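Chemotaxis signal transduction protein (Thermoanaerobacter tengcongensis, PDB 2QDL) probably acts as the CheW scaffold of bacterial chemotaxis, coupling chemoreceptors to the histidine kinase CheA. Local coordinates at residues Arg75-Ile84 and Ala93-His101. Residues are numbered along the deposited sequence; the frame is centred on the assembly and turned at random.
Sequences RGKSKDSRII and AGLIVDAVH. With GOL (glycerol), chain C.
Asp98 OD1 takes a 2.6 Å hydrogen bond from water 3, which also joins Ser81 OG, and it forms a salt bridge with Lys67. Its mate OD2 accepts from the backbone N of Ala20. The carboxylate is thus gripped through both oxygens and lies against the Gly76 peptide, with CG 3.3 Å from Gly76 O. Water 1 donates to Gly76 O and Asp98 O and accepts from Ser78 OG. Beyond this water-bridged loop the two strands pair as an antiparallel hairpin. Arg82 and Val97 exchange two backbone bonds, and so do Ile84 and Leu95. Ile84 CD1 presses tightly on Val97 CG1 at 3.5 Å, the two side chains crossing at about a right angle beside Phe17. Arg82 bends at chi2 (-73°), bringing NH1 back to Lys79 O, on a lone pair and in the guanidinium plane. NH1 also reaches Ser81 O from above its carbonyl plane, while NE donates to glycerol O3 at 3.0 Å. Without the guanidinium, as with an alanine here, the Lys79 and Ser81 carbonyls would probably lose this donor, and the Ser78-Ser81 turn one of its ties. The CheW-domain hairpin therefore joins an apolar flank to a loop that waters tie to Asp98, whose charge Lys67 meets.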
loop_
_atom_site.group_PDB
_atom_site.type_symbol
_atom_site.label_atom_id
_atom_site.label_comp_id
_atom_site.label_asym_id
_atom_site.label_seq_id
_atom_site.Cartn_x
_atom_site.Cartn_y
_atom_site.Cartn_z
ATOM N N ARG A 75 -13.794 -8.420 -1.781
ATOM C CA ARG A 75 -13.785 -9.639 -0.945
ATOM C C ARG A 75 -12.433 -9.740 -0.246
ATOM O O ARG A 75 -11.458 -9.182 -0.717
ATOM C CB ARG A 75 -13.998 -10.900 -1.798
ATOM C CG ARG A 75 -15.067 -10.746 -2.876
ATOM C CD ARG A 75 -15.180 -11.957 -3.779
ATOM N NE ARG A 75 -14.078 -12.043 -4.733
ATOM C CZ ARG A 75 -13.998 -11.347 -5.867
ATOM N NH1 ARG A 75 -14.941 -10.484 -6.197
ATOM N NH2 ARG A 75 -12.966 -11.520 -6.683
ATOM N N GLY A 76 -12.391 -10.466 0.866
ATOM C CA GLY A 76 -11.112 -10.847 1.500
ATOM C C GLY A 76 -10.964 -10.278 2.899
ATOM O O GLY A 76 -10.043 -10.632 3.623
ATOM N N LYS A 77 -11.880 -9.397 3.284
ATOM C CA LYS A 77 -11.793 -8.790 4.603
ATOM C C LYS A 77 -12.069 -9.799 5.716
ATOM O O LYS A 77 -13.006 -10.584 5.622
ATOM C CB LYS A 77 -12.763 -7.617 4.767
ATOM C CG LYS A 77 -12.446 -6.862 6.050
ATOM C CD LYS A 77 -13.542 -6.065 6.608
ATOM C CE LYS A 77 -13.068 -5.572 7.958
ATOM N NZ LYS A 77 -14.139 -4.980 8.735
ATOM N N SER A 78 -11.286 -9.715 6.786
ATOM C CA SER A 78 -11.477 -10.525 7.987
ATOM C C SER A 78 -10.776 -9.849 9.185
ATOM O O SER A 78 -10.362 -8.696 9.115
ATOM C CB SER A 78 -10.893 -11.921 7.775
ATOM O OG SER A 78 -9.466 -11.869 7.883
ATOM N N LYS A 79 -10.648 -10.592 10.280
ATOM C CA LYS A 79 -9.903 -10.138 11.440
ATOM C C LYS A 79 -8.433 -9.910 11.153
ATOM O O LYS A 79 -7.772 -9.192 11.897
ATOM C CB LYS A 79 -10.047 -11.138 12.598
ATOM C CG LYS A 79 -10.964 -10.622 13.696
ATOM C CD LYS A 79 -10.942 -11.493 14.960
ATOM C CE LYS A 79 -12.065 -12.553 14.957
ATOM N NZ LYS A 79 -11.914 -13.511 16.129
ATOM N N ASP A 80 -7.913 -10.543 10.099
ATOM C CA ASP A 80 -6.549 -10.313 9.659
ATOM C C ASP A 80 -6.348 -8.970 8.956
ATOM O O ASP A 80 -5.194 -8.573 8.671
ATOM C CB ASP A 80 -6.064 -11.455 8.753
ATOM C CG ASP A 80 -6.062 -12.807 9.466
ATOM O OD1 ASP A 80 -5.579 -12.882 10.609
ATOM O OD2 ASP A 80 -6.561 -13.790 8.886
ATOM N N SER A 81 -7.455 -8.282 8.649
ATOM C CA SER A 81 -7.359 -6.980 7.994
ATOM C C SER A 81 -6.531 -6.011 8.848
ATOM O O SER A 81 -6.587 -6.047 10.079
ATOM C CB SER A 81 -8.746 -6.390 7.678
ATOM O OG SER A 81 -9.325 -7.057 6.574
ATOM N N ARG A 82 -5.768 -5.160 8.172
ATOM C CA ARG A 82 -4.936 -4.159 8.829
ATOM C C ARG A 82 -4.933 -2.830 8.089
ATOM O O ARG A 82 -5.423 -2.708 6.955
ATOM C CB ARG A 82 -3.483 -4.659 8.892
ATOM C CG ARG A 82 -3.281 -5.918 9.702
ATOM C CD ARG A 82 -3.410 -5.604 11.184
ATOM N NE ARG A 82 -3.031 -6.747 12.004
ATOM C CZ ARG A 82 -3.846 -7.717 12.398
ATOM N NH1 ARG A 82 -5.127 -7.722 12.037
ATOM N NH2 ARG A 82 -3.365 -8.701 13.144
ATOM N N ILE A 83 -4.338 -1.841 8.745
ATOM C CA ILE A 83 -4.065 -0.567 8.134
ATOM C C ILE A 83 -2.575 -0.315 8.176
ATOM O O ILE A 83 -1.995 -0.096 9.246
ATOM C CB ILE A 83 -4.809 0.629 8.829
ATOM C CG1 ILE A 83 -6.335 0.423 8.793
ATOM C CG2 ILE A 83 -4.371 1.943 8.162
ATOM C CD1 ILE A 83 -7.135 1.354 9.751
ATOM N N ILE A 84 -1.977 -0.325 6.992
ATOM C CA ILE A 84 -0.548 -0.025 6.834
ATOM C C ILE A 84 -0.367 1.474 6.782
ATOM O O ILE A 84 -0.913 2.153 5.889
ATOM C CB ILE A 84 0.032 -0.640 5.550
ATOM C CG1 ILE A 84 -0.233 -2.165 5.528
ATOM C CG2 ILE A 84 1.501 -0.315 5.422
ATOM C CD1 ILE A 84 0.246 -2.848 4.276
ATOM N N ALA A 93 -0.503 8.492 5.887
ATOM C CA ALA A 93 -1.684 7.934 5.237
ATOM C C ALA A 93 -1.808 6.466 5.638
ATOM O O ALA A 93 -0.816 5.852 6.062
ATOM C CB ALA A 93 -1.582 8.105 3.708
ATOM N N GLY A 94 -3.032 5.932 5.568
ATOM C CA GLY A 94 -3.315 4.543 5.882
ATOM C C GLY A 94 -3.871 3.817 4.665
ATOM O O GLY A 94 -4.705 4.354 3.921
ATOM N N LEU A 95 -3.384 2.604 4.439
ATOM C CA LEU A 95 -3.857 1.761 3.338
ATOM C C LEU A 95 -4.444 0.499 3.961
ATOM O O LEU A 95 -3.764 -0.192 4.738
ATOM C CB LEU A 95 -2.707 1.398 2.387
ATOM C CG LEU A 95 -1.703 2.478 1.930
ATOM C CD1 LEU A 95 -0.707 1.874 0.974
ATOM C CD2 LEU A 95 -2.401 3.618 1.247
ATOM N N ILE A 96 -5.711 0.223 3.631
ATOM C CA ILE A 96 -6.385 -1.001 4.066
ATOM C C ILE A 96 -5.874 -2.173 3.252
ATOM O O ILE A 96 -5.745 -2.099 2.027
ATOM C CB ILE A 96 -7.943 -0.883 3.958
ATOM C CG1 ILE A 96 -8.455 0.239 4.859
ATOM C CG2 ILE A 96 -8.661 -2.229 4.296
ATOM C CD1 ILE A 96 -9.854 0.672 4.518
ATOM N N VAL A 97 -5.566 -3.256 3.963
ATOM C CA VAL A 97 -5.129 -4.522 3.352
ATOM C C VAL A 97 -5.858 -5.681 4.057
ATOM O O VAL A 97 -6.172 -5.573 5.234
ATOM C CB VAL A 97 -3.557 -4.707 3.410
ATOM C CG1 VAL A 97 -2.837 -3.515 2.828
ATOM C CG2 VAL A 97 -3.047 -4.952 4.843
ATOM N N ASP A 98 -6.089 -6.782 3.350
ATOM C CA ASP A 98 -6.738 -7.964 3.927
ATOM C C ASP A 98 -5.841 -8.709 4.904
ATOM O O ASP A 98 -6.330 -9.341 5.812
ATOM C CB ASP A 98 -7.234 -8.951 2.834
ATOM C CG ASP A 98 -8.329 -8.363 1.979
ATOM O OD1 ASP A 98 -9.009 -7.434 2.450
ATOM O OD2 ASP A 98 -8.526 -8.847 0.850
ATOM N N ALA A 99 -4.537 -8.659 4.697
ATOM C CA ALA A 99 -3.600 -9.349 5.594
ATOM C C ALA A 99 -2.196 -9.037 5.163
ATOM O O ALA A 99 -1.941 -8.844 3.994
ATOM C CB ALA A 99 -3.830 -10.893 5.552
ATOM N N VAL A 100 -1.302 -8.962 6.132
ATOM C CA VAL A 100 0.130 -8.977 5.909
ATOM C C VAL A 100 0.551 -10.445 6.010
ATOM O O VAL A 100 0.570 -11.030 7.102
ATOM C CB VAL A 100 0.860 -8.069 6.930
ATOM C CG1 VAL A 100 2.389 -8.195 6.802
ATOM C CG2 VAL A 100 0.415 -6.611 6.755
ATOM N N HIS A 101 0.819 -11.048 4.855
ATOM C CA HIS A 101 1.183 -12.469 4.782
ATOM C C HIS A 101 2.665 -12.730 5.140
ATOM O O HIS A 101 2.964 -13.506 6.051
ATOM C CB HIS A 101 0.833 -13.021 3.400
ATOM C CG HIS A 101 -0.640 -13.019 3.120
ATOM N ND1 HIS A 101 -1.525 -13.857 3.769
ATOM C CD2 HIS A 101 -1.385 -12.258 2.286
ATOM C CE1 HIS A 101 -2.748 -13.633 3.321
ATOM N NE2 HIS A 101 -2.695 -12.642 2.446
HETATM C C1 GOL C . 1.051 -9.661 10.593
HETATM O O1 GOL C . 0.313 -10.604 9.853
HETATM C C2 GOL C . 0.083 -8.630 11.168
HETATM O O2 GOL C . -0.756 -8.077 10.169
HETATM C C3 GOL C . 0.880 -7.534 11.824
HETATM O O3 GOL C . -0.017 -6.511 12.198
HETATM O O HOH W 1 -8.411 -10.839 5.707
HETATM O O HOH W 2 -2.615 -9.606 8.974
HETATM O O HOH W 3 -9.669 -5.838 4.459
#